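Local coordinates for protein predicted component of a thermophile-specific DNA repair system, contains a RAMP domain (Methanopyrus kandleri, PDB 4N0L) that binds RNA as the Csm3 component of a type III-A CRISPR defence system, carries a zinc ion, and may act as an endonuclease, at residues Leu64-Ser69 / Thr114-Arg119; Glu84-Gly89 / Pro107-Asn112; Cys88-Arg93 / Ile128-Pro133; Tyr96-Glu101 / Ser161-Val166. All coordinates share one frame; numbering follows the deposited sequence.

Contact 1. Residues Leu64-Ser69 / Thr114-Arg119. With ZN (zinc ion), chain C.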
loop_
_atom_site.group_PDB
_atom_site.type_symbol
_atom_site.label_atom_id
_atom_site.label_comp_id
_atom_site.label_asym_id
_atom_site.label_seq_id
_atom_site.Cartn_x
_atom_site.Cartn_y
_atom_site.Cartn_z
ATOM N N LEU A 64 -6.510 -9.950 -2.218
ATOM C CA LEU A 64 -7.779 -10.520 -2.663
ATOM C C LEU A 64 -7.998 -10.293 -4.153
ATOM O O LEU A 64 -8.403 -11.202 -4.875
ATOM C CB LEU A 64 -8.945 -9.927 -1.872
ATOM C CG LEU A 64 -9.096 -10.408 -0.431
ATOM C CD1 LEU A 64 -10.261 -9.701 0.243
ATOM C CD2 LEU A 64 -9.278 -11.921 -0.390
ATOM N N ALA A 65 -7.738 -9.070 -4.601
ATOM C CA ALA A 65 -7.898 -8.720 -6.008
ATOM C C ALA A 65 -6.922 -9.506 -6.873
ATOM O O ALA A 65 -7.273 -9.961 -7.959
ATOM C CB ALA A 65 -7.704 -7.227 -6.214
ATOM N N TRP A 66 -5.697 -9.661 -6.381
ATOM C CA TRP A 66 -4.674 -10.427 -7.083
ATOM C C TRP A 66 -5.108 -11.879 -7.223
ATOM O O TRP A 66 -5.001 -12.468 -8.300
ATOM C CB TRP A 66 -3.335 -10.341 -6.346
ATOM C CG TRP A 66 -2.193 -11.009 -7.056
ATOM C CD1 TRP A 66 -1.501 -12.110 -6.639
ATOM C CD2 TRP A 66 -1.604 -10.613 -8.301
ATOM N NE1 TRP A 66 -0.520 -12.425 -7.548
ATOM C CE2 TRP A 66 -0.562 -11.522 -8.577
ATOM C CE3 TRP A 66 -1.856 -9.580 -9.208
ATOM C CZ2 TRP A 66 0.224 -11.429 -9.724
ATOM C CZ3 TRP A 66 -1.073 -9.490 -10.347
ATOM C CH2 TRP A 66 -0.046 -10.409 -10.595
ATOM N N MET A 67 -5.605 -12.443 -6.125
ATOM C CA MET A 67 -6.086 -13.819 -6.095
ATOM C C MET A 67 -7.197 -14.049 -7.119
ATOM O O MET A 67 -7.124 -14.975 -7.926
ATOM C CB MET A 67 -6.584 -14.174 -4.690
ATOM C CG MET A 67 -7.121 -15.589 -4.548
ATOM S SD MET A 67 -8.001 -15.859 -2.992
ATOM C CE MET A 67 -9.539 -14.996 -3.305
ATOM N N LYS A 68 -8.223 -13.203 -7.081
ATOM C CA LYS A 68 -9.374 -13.351 -7.969
ATOM C C LYS A 68 -9.053 -13.057 -9.433
ATOM O O LYS A 68 -9.598 -13.699 -10.328
ATOM C CB LYS A 68 -10.528 -12.463 -7.501
ATOM C CG LYS A 68 -11.393 -13.116 -6.431
ATOM C CD LYS A 68 -11.856 -12.130 -5.374
ATOM C CE LYS A 68 -12.605 -12.853 -4.261
ATOM N NZ LYS A 68 -12.802 -12.004 -3.053
ATOM N N SER A 69 -8.173 -12.089 -9.676
ATOM C CA SER A 69 -7.808 -11.717 -11.042
ATOM C C SER A 69 -7.113 -12.862 -11.775
ATOM O O SER A 69 -7.144 -12.936 -13.002
ATOM C CB SER A 69 -6.908 -10.480 -11.042
ATOM O OG SER A 69 -5.629 -10.784 -10.516
ATOM N N THR A 114 8.234 -13.798 -9.107
ATOM C CA THR A 114 8.073 -13.188 -7.788
ATOM C C THR A 114 6.622 -12.846 -7.469
ATOM O O THR A 114 5.781 -12.742 -8.362
ATOM C CB THR A 114 8.915 -11.905 -7.649
ATOM O OG1 THR A 114 8.503 -10.948 -8.632
ATOM C CG2 THR A 114 10.399 -12.211 -7.815
ATOM N N CYS A 115 6.343 -12.671 -6.181
ATOM C CA CYS A 115 5.001 -12.360 -5.708
ATOM C C CYS A 115 4.841 -10.862 -5.472
ATOM O O CYS A 115 5.513 -10.293 -4.613
ATOM C CB CYS A 115 4.695 -13.127 -4.420
ATOM S SG CYS A 115 2.997 -12.947 -3.811
ATOM N N PRO A 116 3.947 -10.220 -6.239
ATOM C CA PRO A 116 3.666 -8.784 -6.116
ATOM C C PRO A 116 3.181 -8.401 -4.722
ATOM O O PRO A 116 3.615 -7.384 -4.183
ATOM C CB PRO A 116 2.565 -8.550 -7.154
ATOM C CG PRO A 116 2.720 -9.662 -8.128
ATOM C CD PRO A 116 3.170 -10.840 -7.325
ATOM N N VAL A 117 2.281 -9.202 -4.160
ATOM C CA VAL A 117 1.755 -8.955 -2.821
ATOM C C VAL A 117 2.861 -8.845 -1.777
ATOM O O VAL A 117 2.987 -7.833 -1.089
ATOM C CB VAL A 117 0.785 -10.066 -2.383
ATOM C CG1 VAL A 117 0.316 -9.828 -0.951
ATOM C CG2 VAL A 117 -0.401 -10.143 -3.333
ATOM N N CYS A 118 3.665 -9.895 -1.674
ATOM C CA CYS A 118 4.674 -9.995 -0.626
ATOM C C CYS A 118 5.901 -9.110 -0.878
ATOM O O CYS A 118 6.470 -8.562 0.065
ATOM C CB CYS A 118 5.092 -11.457 -0.445
ATOM S SG CYS A 118 3.771 -12.523 0.217
ATOM N N ARG A 119 6.314 -8.969 -2.134
ATOM C CA ARG A 119 7.498 -8.164 -2.438
ATOM C C ARG A 119 7.243 -6.669 -2.199
ATOM O O ARG A 119 8.164 -5.918 -1.870
ATOM C CB ARG A 119 7.963 -8.403 -3.882
ATOM C CG ARG A 119 7.235 -7.573 -4.930
ATOM C CD ARG A 119 7.414 -8.132 -6.334
ATOM N NE ARG A 119 6.816 -7.250 -7.334
ATOM C CZ ARG A 119 6.405 -7.643 -8.536
ATOM N NH1 ARG A 119 6.528 -8.914 -8.901
ATOM N NH2 ARG A 119 5.870 -6.762 -9.372
HETATM ZN ZN ZN C . 3.270 -13.796 -1.669
#
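W66, the aromatic residue on which P116 and V117 rest, is tied at its backbone: S69 OG donates to W66 O at 2.9 Å, from above the carbonyl plane and 35° out of it. With CG anti to the backbone N (chi1 -175°), the indole leaves helix 51-69 toward the start of helix 116-121. The P116 side chain crosses that of W66 at about a right angle and sets CG over one face, 3.4 Å from W66 CZ2. The same CG stands 3.9 Å from the centroid of the W66 six-membered ring, a CH-pi contact lying 28° off the normal. V117 adds one methyl, CG2, 4.0 Å from W66 CD1. W66 NE1 donates to the backbone O of W109, which satisfies the ring's polar edge and limits its rotation. C115, the N-cap residue, and C118 form a CxxC pair gripping the zinc ion through C115 SG at 2.3 Å and C118 SG at 2.3 Å; H86 and C88 complete the site. The chemistry thus divides: the outer cysteines C115 and C118 hold the metal, while P116 and V117 between them pack on the buried indole through carbon alone.

Contact 2. Residues Glu84-Gly89 / Pro107-Asn112. With ZN (zinc ion), chain C.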
loop_
_atom_site.group_PDB
_atom_site.type_symbol
_atom_site.label_atom_id
_atom_site.label_comp_id
_atom_site.label_asym_id
_atom_site.label_seq_id
_atom_site.Cartn_x
_atom_site.Cartn_y
_atom_site.Cartn_z
ATOM N N GLU A 84 -7.121 -15.133 4.587
ATOM C CA GLU A 84 -6.515 -13.806 4.668
ATOM C C GLU A 84 -5.020 -13.891 4.952
ATOM O O GLU A 84 -4.496 -14.964 5.254
ATOM C CB GLU A 84 -7.191 -12.963 5.749
ATOM C CG GLU A 84 -6.965 -13.481 7.159
ATOM C CD GLU A 84 -7.539 -12.558 8.215
ATOM O OE1 GLU A 84 -8.341 -11.667 7.857
ATOM O OE2 GLU A 84 -7.188 -12.722 9.401
ATOM N N ARG A 85 -4.351 -12.745 4.864
ATOM C CA ARG A 85 -2.915 -12.638 5.105
ATOM C C ARG A 85 -2.106 -13.675 4.330
ATOM O O ARG A 85 -1.499 -14.569 4.921
ATOM C CB ARG A 85 -2.619 -12.763 6.604
ATOM N N HIS A 86 -2.111 -13.563 3.005
ATOM C CA HIS A 86 -1.217 -14.367 2.181
ATOM C C HIS A 86 0.215 -13.941 2.439
ATOM O O HIS A 86 0.543 -12.758 2.346
ATOM C CB HIS A 86 -1.544 -14.229 0.691
ATOM C CG HIS A 86 -0.394 -14.566 -0.214
ATOM N ND1 HIS A 86 -0.239 -15.808 -0.788
ATOM C CD2 HIS A 86 0.648 -13.816 -0.653
ATOM C CE1 HIS A 86 0.853 -15.815 -1.536
ATOM N NE2 HIS A 86 1.408 -14.618 -1.469
ATOM N N GLU A 87 1.064 -14.902 2.782
ATOM C CA GLU A 87 2.484 -14.630 2.939
ATOM C C GLU A 87 3.317 -15.743 2.317
ATOM O O GLU A 87 3.161 -16.912 2.667
ATOM C CB GLU A 87 2.839 -14.461 4.417
ATOM C CG GLU A 87 2.300 -13.188 5.042
ATOM C CD GLU A 87 2.577 -13.110 6.528
ATOM O OE1 GLU A 87 1.982 -13.901 7.287
ATOM O OE2 GLU A 87 3.390 -12.255 6.936
ATOM N N CYS A 88 4.194 -15.376 1.389
ATOM C CA CYS A 88 5.107 -16.337 0.783
ATOM C C CYS A 88 6.510 -15.749 0.742
ATOM O O CYS A 88 6.700 -14.560 1.005
ATOM C CB CYS A 88 4.651 -16.727 -0.623
ATOM S SG CYS A 88 4.994 -15.487 -1.891
ATOM N N GLY A 89 7.491 -16.579 0.404
ATOM C CA GLY A 89 8.870 -16.132 0.379
ATOM C C GLY A 89 9.380 -15.864 -1.022
ATOM O O GLY A 89 10.548 -15.532 -1.208
ATOM N N PRO A 107 3.614 -21.754 -9.029
ATOM C CA PRO A 107 2.567 -21.185 -8.174
ATOM C C PRO A 107 1.842 -20.071 -8.919
ATOM O O PRO A 107 2.498 -19.175 -9.447
ATOM C CB PRO A 107 3.343 -20.646 -6.970
ATOM C CG PRO A 107 4.602 -21.453 -6.937
ATOM C CD PRO A 107 4.929 -21.784 -8.364
ATOM N N PRO A 108 0.503 -20.130 -8.971
ATOM C CA PRO A 108 -0.264 -19.268 -9.878
ATOM C C PRO A 108 -0.272 -17.788 -9.485
ATOM O O PRO A 108 -0.685 -16.957 -10.294
ATOM C CB PRO A 108 -1.677 -19.855 -9.794
ATOM C CG PRO A 108 -1.740 -20.476 -8.446
ATOM C CD PRO A 108 -0.367 -21.015 -8.177
ATOM N N TRP A 109 0.184 -17.464 -8.280
ATOM C CA TRP A 109 0.186 -16.079 -7.818
ATOM C C TRP A 109 1.523 -15.410 -8.110
ATOM O O TRP A 109 1.806 -14.321 -7.610
ATOM C CB TRP A 109 -0.113 -16.002 -6.320
ATOM C CG TRP A 109 0.945 -16.628 -5.466
ATOM C CD1 TRP A 109 2.082 -16.032 -5.000
ATOM C CD2 TRP A 109 0.961 -17.969 -4.963
ATOM N NE1 TRP A 109 2.808 -16.922 -4.245
ATOM C CE2 TRP A 109 2.141 -18.117 -4.206
ATOM C CE3 TRP A 109 0.094 -19.060 -5.082
ATOM C CZ2 TRP A 109 2.474 -19.312 -3.571
ATOM C CZ3 TRP A 109 0.428 -20.244 -4.450
ATOM C CH2 TRP A 109 1.608 -20.361 -3.705
ATOM N N LEU A 110 2.346 -16.071 -8.916
ATOM C CA LEU A 110 3.663 -15.545 -9.244
ATOM C C LEU A 110 3.640 -14.809 -10.584
ATOM O O LEU A 110 2.910 -15.194 -11.498
ATOM C CB LEU A 110 4.687 -16.684 -9.280
ATOM C CG LEU A 110 5.213 -17.166 -7.924
ATOM C CD1 LEU A 110 6.448 -18.044 -8.096
ATOM C CD2 LEU A 110 5.506 -15.994 -7.007
ATOM N N GLU A 111 4.425 -13.741 -10.693
ATOM C CA GLU A 111 4.603 -13.040 -11.963
ATOM C C GLU A 111 6.081 -12.761 -12.197
ATOM O O GLU A 111 6.721 -12.074 -11.398
ATOM C CB GLU A 111 3.805 -11.735 -11.994
ATOM C CG GLU A 111 3.834 -11.037 -13.349
ATOM C CD GLU A 111 2.912 -9.833 -13.417
ATOM O OE1 GLU A 111 3.181 -8.838 -12.709
ATOM O OE2 GLU A 111 1.921 -9.881 -14.177
ATOM N N ASN A 112 6.611 -13.286 -13.300
ATOM C CA ASN A 112 8.048 -13.268 -13.570
ATOM C C ASN A 112 8.868 -13.749 -12.373
ATOM O O ASN A 112 9.913 -13.181 -12.051
ATOM C CB ASN A 112 8.501 -11.866 -13.987
ATOM C CG ASN A 112 7.760 -11.353 -15.209
ATOM O OD1 ASN A 112 7.445 -12.113 -16.124
ATOM N ND2 ASN A 112 7.480 -10.055 -15.228
HETATM ZN ZN ZN C . 3.270 -13.796 -1.669
#
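H86 and W109 meet edge to face beside the zinc ion, which H86 NE2 binds at 2.0 Å and C88 SG at 2.4 Å. The imidazole brings CE1 over one face of the indole, 3.5 Å from W109 NE1. The centroids of the H86 ring and the W109 five-membered ring are 4.6 Å apart, with the planes turned 73° against each other. C88 approaches the same indole differently: its sulfur lies at the ring edge, near the plane, where W109 NE1 donates a weak hydrogen bond to C88 SG (3.5 Å, 148° at the hydrogen). A single tryptophan therefore attends to two ligands at once, one through its pi face and the other through its N-H. Such an N-H directed at a bound sulfur would be expected to ease the negative charge of a thiolate. The ligands belong to a zinc site of three cysteines and one histidine, in which H86 and C88, separated by one residue, are joined by C115 and C118 of a CxxC pair. Farther out, the imidazole is oriented by H86 ND1, which bonds to the backbone O of F77, while the H86 backbone is held by E63 and R59 of helix 51-69. The indole is braced on its opposite face by P107 CB, 3.6 Å above the plane. W109 lies within a type I beta turn from P107 to L110, closed by L110 N donating to P107 O at 3.2 Å, and its first torsion (chi1 65°) carries the indole from that turn toward H86 and C88.

Contact 3. Residues Cys88-Arg93 / Ile128-Pro133. With ZN (zinc ion), chain C.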
loop_
_atom_site.group_PDB
_atom_site.type_symbol
_atom_site.label_atom_id
_atom_site.label_comp_id
_atom_site.label_asym_id
_atom_site.label_seq_id
_atom_site.Cartn_x
_atom_site.Cartn_y
_atom_site.Cartn_z
ATOM N N CYS A 88 4.194 -15.376 1.389
ATOM C CA CYS A 88 5.107 -16.337 0.783
ATOM C C CYS A 88 6.510 -15.749 0.742
ATOM O O CYS A 88 6.700 -14.560 1.005
ATOM C CB CYS A 88 4.651 -16.727 -0.623
ATOM S SG CYS A 88 4.994 -15.487 -1.891
ATOM N N GLY A 89 7.491 -16.579 0.404
ATOM C CA GLY A 89 8.870 -16.132 0.379
ATOM C C GLY A 89 9.380 -15.864 -1.022
ATOM O O GLY A 89 10.548 -15.532 -1.208
ATOM N N PHE A 90 8.504 -15.996 -2.013
ATOM C CA PHE A 90 8.878 -15.722 -3.396
ATOM C C PHE A 90 8.958 -14.214 -3.623
ATOM O O PHE A 90 8.190 -13.653 -4.410
ATOM C CB PHE A 90 7.872 -16.348 -4.364
ATOM C CG PHE A 90 7.856 -17.850 -4.341
ATOM C CD1 PHE A 90 8.780 -18.580 -5.073
ATOM C CD2 PHE A 90 6.910 -18.534 -3.593
ATOM C CE1 PHE A 90 8.763 -19.966 -5.055
ATOM C CE2 PHE A 90 6.888 -19.921 -3.570
ATOM C CZ PHE A 90 7.815 -20.637 -4.302
ATOM N N VAL A 91 9.898 -13.563 -2.943
ATOM C CA VAL A 91 9.939 -12.105 -2.901
ATOM C C VAL A 91 11.051 -11.510 -3.761
ATOM O O VAL A 91 11.063 -10.310 -4.032
ATOM C CB VAL A 91 10.116 -11.609 -1.455
ATOM C CG1 VAL A 91 8.865 -11.900 -0.644
ATOM C CG2 VAL A 91 11.330 -12.262 -0.816
ATOM N N ARG A 92 11.989 -12.355 -4.179
ATOM C CA ARG A 92 13.031 -11.950 -5.115
ATOM C C ARG A 92 13.291 -13.080 -6.103
ATOM O O ARG A 92 13.077 -14.249 -5.787
ATOM C CB ARG A 92 14.313 -11.568 -4.371
ATOM C CG ARG A 92 14.419 -12.174 -2.981
ATOM C CD ARG A 92 15.690 -12.992 -2.818
ATOM N NE ARG A 92 16.883 -12.154 -2.749
ATOM N N ARG A 93 13.747 -12.725 -7.300
ATOM C CA ARG A 93 13.891 -13.698 -8.377
ATOM C C ARG A 93 14.887 -14.807 -8.053
ATOM O O ARG A 93 14.752 -15.917 -8.562
ATOM C CB ARG A 93 14.296 -13.000 -9.673
ATOM C CG ARG A 93 13.112 -12.542 -10.508
ATOM C CD ARG A 93 13.557 -12.076 -11.881
ATOM N NE ARG A 93 14.663 -11.128 -11.792
ATOM C CZ ARG A 93 14.525 -9.848 -11.463
ATOM N NH1 ARG A 93 13.325 -9.356 -11.191
ATOM N NH2 ARG A 93 15.591 -9.061 -11.405
ATOM N N ILE A 128 1.887 -19.101 4.392
ATOM C CA ILE A 128 0.874 -19.997 3.844
ATOM C C ILE A 128 1.266 -21.459 4.041
ATOM O O ILE A 128 0.431 -22.355 3.918
ATOM C CB ILE A 128 0.634 -19.732 2.344
ATOM C CG1 ILE A 128 1.931 -19.916 1.558
ATOM C CG2 ILE A 128 0.085 -18.327 2.131
ATOM C CD1 ILE A 128 1.777 -19.695 0.068
ATOM N N GLY A 129 2.537 -21.692 4.356
ATOM C CA GLY A 129 3.019 -23.031 4.638
ATOM C C GLY A 129 3.227 -23.862 3.388
ATOM O O GLY A 129 2.995 -25.070 3.394
ATOM N N PHE A 130 3.648 -23.205 2.311
ATOM C CA PHE A 130 3.885 -23.855 1.025
ATOM C C PHE A 130 4.894 -24.998 1.140
ATOM O O PHE A 130 4.791 -26.007 0.441
ATOM C CB PHE A 130 4.375 -22.825 0.003
ATOM C CG PHE A 130 4.570 -23.377 -1.383
ATOM C CD1 PHE A 130 5.836 -23.711 -1.840
ATOM C CD2 PHE A 130 3.487 -23.562 -2.230
ATOM C CE1 PHE A 130 6.019 -24.215 -3.115
ATOM C CE2 PHE A 130 3.663 -24.064 -3.506
ATOM C CZ PHE A 130 4.931 -24.393 -3.949
ATOM N N SER A 131 5.870 -24.832 2.027
ATOM C CA SER A 131 6.911 -25.834 2.221
ATOM C C SER A 131 6.701 -26.622 3.511
ATOM O O SER A 131 7.653 -27.156 4.079
ATOM C CB SER A 131 8.294 -25.173 2.223
ATOM O OG SER A 131 8.485 -24.376 3.379
ATOM N N ASP A 132 5.455 -26.683 3.973
ATOM C CA ASP A 132 5.128 -27.381 5.214
ATOM C C ASP A 132 3.846 -28.213 5.071
ATOM O O ASP A 132 2.786 -27.806 5.548
ATOM C CB ASP A 132 4.983 -26.370 6.357
ATOM C CG ASP A 132 4.967 -27.024 7.728
ATOM O OD1 ASP A 132 4.873 -28.266 7.811
ATOM O OD2 ASP A 132 5.034 -26.283 8.732
ATOM N N PRO A 133 3.943 -29.378 4.403
ATOM C CA PRO A 133 2.805 -30.276 4.152
ATOM C C PRO A 133 2.213 -30.871 5.428
ATOM O O PRO A 133 1.003 -31.096 5.494
ATOM C CB PRO A 133 3.413 -31.385 3.279
ATOM C CG PRO A 133 4.700 -30.829 2.769
ATOM C CD PRO A 133 5.192 -29.926 3.852
HETATM ZN ZN ZN C . 3.270 -13.796 -1.669
#
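C88 meets I128 through carbon: C88 CB is 4.2 Å from I128 CD1, the end of the extended isoleucine branch. That branch is aimed by its first torsion, which puts I128 CG1 between the backbone N and the carbonyl carbon (chi1 59°), with CD1 reaching outward from there. The methyl thus lies beside the carbon of a zinc ligand, while the sulfur remains turned to the metal. C88 SG also receives a weak hydrogen bond from F90 N, at 3.5 Å and 143° at the hydrogen, after the chain has turned through G89. F90 is the centre of an inverse gamma turn, spanned by a weak bond from V91 N to G89 O. Its ring comes back past C88 SG, which lies in the ring plane at one edge, and reaches F130 with another part of its rim. F90 CZ and F130 CE1 are 4.2 Å apart, and the pair is T-shaped: the edge of F90 faces the F130 ring, with centroids 5.8 Å apart and planes at 78°. F130 in turn occupies a type I beta turn from G129 to D132, secured by D132 N donating to G129 O at 3.0 Å, while D126 accepts from the backbone N of F130 and of S131. A backbone N-H directed, here weakly, at a ligand sulfur is a second-shell feature common around zinc-bound cysteines, consistent with this site of three cysteines and one histidine.

Contact 4. Residues Tyr96-Glu101 / Ser161-Val166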
loop_
_atom_site.group_PDB
_atom_site.type_symbol
_atom_site.label_atom_id
_atom_site.label_comp_id
_atom_site.label_asym_id
_atom_site.label_seq_id
_atom_site.Cartn_x
_atom_site.Cartn_y
_atom_site.Cartn_z
ATOM N N TYR A 96 13.067 -17.874 -6.626
ATOM C CA TYR A 96 12.388 -18.695 -7.626
ATOM C C TYR A 96 13.360 -19.532 -8.459
ATOM O O TYR A 96 13.090 -20.701 -8.736
ATOM C CB TYR A 96 11.542 -17.834 -8.558
ATOM C CG TYR A 96 10.919 -18.631 -9.684
ATOM C CD1 TYR A 96 9.795 -19.417 -9.462
ATOM C CD2 TYR A 96 11.457 -18.604 -10.966
ATOM C CE1 TYR A 96 9.224 -20.154 -10.482
ATOM C CE2 TYR A 96 10.891 -19.338 -11.993
ATOM C CZ TYR A 96 9.776 -20.110 -11.746
ATOM O OH TYR A 96 9.208 -20.840 -12.764
ATOM N N GLU A 97 14.476 -18.931 -8.864
ATOM C CA GLU A 97 15.472 -19.636 -9.669
ATOM C C GLU A 97 16.001 -20.807 -8.851
ATOM O O GLU A 97 16.162 -21.921 -9.350
ATOM C CB GLU A 97 16.623 -18.713 -10.081
ATOM C CG GLU A 97 16.217 -17.413 -10.774
ATOM C CD GLU A 97 15.848 -17.591 -12.235
ATOM O OE1 GLU A 97 16.315 -16.781 -13.064
ATOM O OE2 GLU A 97 15.085 -18.526 -12.555
ATOM N N GLU A 98 16.258 -20.525 -7.579
ATOM C CA GLU A 98 16.782 -21.490 -6.626
ATOM C C GLU A 98 15.781 -22.606 -6.323
ATOM O O GLU A 98 16.168 -23.724 -5.987
ATOM C CB GLU A 98 17.172 -20.758 -5.340
ATOM C CG GLU A 98 17.998 -21.549 -4.349
ATOM C CD GLU A 98 18.422 -20.695 -3.170
ATOM O OE1 GLU A 98 18.020 -19.512 -3.127
ATOM O OE2 GLU A 98 19.152 -21.199 -2.292
ATOM N N ALA A 99 14.493 -22.293 -6.440
ATOM C CA ALA A 99 13.431 -23.241 -6.109
ATOM C C ALA A 99 12.877 -23.984 -7.325
ATOM O O ALA A 99 12.170 -24.980 -7.173
ATOM C CB ALA A 99 12.296 -22.522 -5.384
ATOM N N LYS A 100 13.190 -23.493 -8.521
ATOM C CA LYS A 100 12.624 -24.032 -9.762
ATOM C C LYS A 100 12.795 -25.540 -9.938
ATOM O O LYS A 100 11.886 -26.217 -10.425
ATOM C CB LYS A 100 13.231 -23.309 -10.968
ATOM C CG LYS A 100 12.754 -23.837 -12.316
ATOM C CD LYS A 100 11.244 -23.732 -12.462
ATOM C CE LYS A 100 10.785 -24.295 -13.799
ATOM N NZ LYS A 100 9.303 -24.426 -13.876
ATOM N N GLU A 101 13.949 -26.062 -9.534
ATOM C CA GLU A 101 14.232 -27.490 -9.649
ATOM C C GLU A 101 13.222 -28.365 -8.908
ATOM O O GLU A 101 12.979 -29.506 -9.300
ATOM C CB GLU A 101 15.646 -27.796 -9.150
ATOM C CG GLU A 101 15.971 -27.210 -7.792
ATOM C CD GLU A 101 17.276 -27.741 -7.230
ATOM O OE1 GLU A 101 18.061 -26.938 -6.682
ATOM O OE2 GLU A 101 17.515 -28.962 -7.336
ATOM N N SER A 161 11.994 -25.582 1.986
ATOM C CA SER A 161 11.873 -24.872 3.255
ATOM C C SER A 161 13.115 -24.039 3.575
ATOM O O SER A 161 13.064 -23.124 4.395
ATOM C CB SER A 161 11.605 -25.867 4.386
ATOM O OG SER A 161 11.565 -25.220 5.645
ATOM N N GLY A 162 14.223 -24.351 2.912
ATOM C CA GLY A 162 15.450 -23.596 3.085
ATOM C C GLY A 162 15.573 -22.523 2.023
ATOM O O GLY A 162 16.495 -21.708 2.048
ATOM N N VAL A 163 14.636 -22.528 1.079
ATOM C CA VAL A 163 14.661 -21.580 -0.027
ATOM C C VAL A 163 13.552 -20.528 0.058
ATOM O O VAL A 163 13.810 -19.334 -0.092
ATOM C CB VAL A 163 14.544 -22.313 -1.379
ATOM C CG1 VAL A 163 14.647 -21.327 -2.532
ATOM C CG2 VAL A 163 15.617 -23.384 -1.490
ATOM N N VAL A 164 12.323 -20.972 0.306
ATOM C CA VAL A 164 11.158 -20.105 0.147
ATOM C C VAL A 164 10.580 -19.566 1.459
ATOM O O VAL A 164 9.456 -19.060 1.483
ATOM C CB VAL A 164 10.031 -20.832 -0.619
ATOM C CG1 VAL A 164 10.532 -21.304 -1.976
ATOM C CG2 VAL A 164 9.492 -22.003 0.194
ATOM N N ASP A 165 11.340 -19.659 2.546
ATOM C CA ASP A 165 10.854 -19.182 3.838
ATOM C C ASP A 165 11.744 -18.063 4.380
ATOM O O ASP A 165 12.345 -18.191 5.445
ATOM C CB ASP A 165 10.775 -20.338 4.843
ATOM C CG ASP A 165 10.099 -19.938 6.147
ATOM O OD1 ASP A 165 9.324 -18.958 6.144
ATOM O OD2 ASP A 165 10.346 -20.601 7.178
ATOM N N VAL A 166 11.830 -16.967 3.634
ATOM C CA VAL A 166 12.633 -15.822 4.048
ATOM C C VAL A 166 11.783 -14.562 4.175
ATOM O O VAL A 166 11.109 -14.164 3.226
ATOM C CB VAL A 166 13.783 -15.552 3.058
#
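V163 rests its CG1 methyl against both E98 and A99, and these van der Waals contacts carry the join. That methyl lies 3.8 Å from E98 CG, and V163 CG2 stands a little farther from the same carbon. The glutamate runs extended, with CG anti to the backbone N (chi1 -168°), so its methylene groups pass obliquely alongside the valine. Here an acidic residue serves through its aliphatic stem; even E98 OE1, 3.9 Å from V163 CG1, makes no more than a packing contact. A99 offers only its methyl, and A99 CB is 3.9 Å from V163 CG1. A99 CB also touches the next residue, 4.0 Å from V164 CG1, and both consecutive valines lean on the one methyl. V164 continues inward to F90, linking this outer join to the aromatic cluster beneath.

Polar bonds are found at the flanks; no hydrogen bond passes between 96-101 and 161-166. Y96 OH bonds to D106 OD1, holding the helix to the loop that follows it, whereas D165 OD1 accepts from D126 N and fastens the valine-bearing loop to the chain ahead of I128. Within the helix, A99 N reaches Y96 O weakly at 3.1 Å. The V164 side chain is about 10 Å from the zinc ion and does not belong to its site. The arrangement is a short helix docked on an irregular loop, in the strand-free region of helices and loops between helix 51-69 and strand 172-174, which looks like an insertion into the RRM-like fold.

From the N terminus, helix 51-69 supplies the first partner, and contact 1 closes a long loop by joining it to the start of helix 116-121. Contact 2 lies within that loop, bringing 84-89 back to 107-112 around helix 93-99. Contact 3 sets out from the same region, sharing C88 and G89, but closes the loop to 128-133 and so crosses contact 1. Contact 4 closes the loop from helix 93-99 to 161-166 and crosses all three. Contacts 1, 2 and 3 reach the zinc ion; contact 4 touches contacts 2 and 3 but not contact 1. Together they illustrate how interleaved loops can tie a strand-free region, probably an insertion, around one metal, apart from the antiparallel sheet.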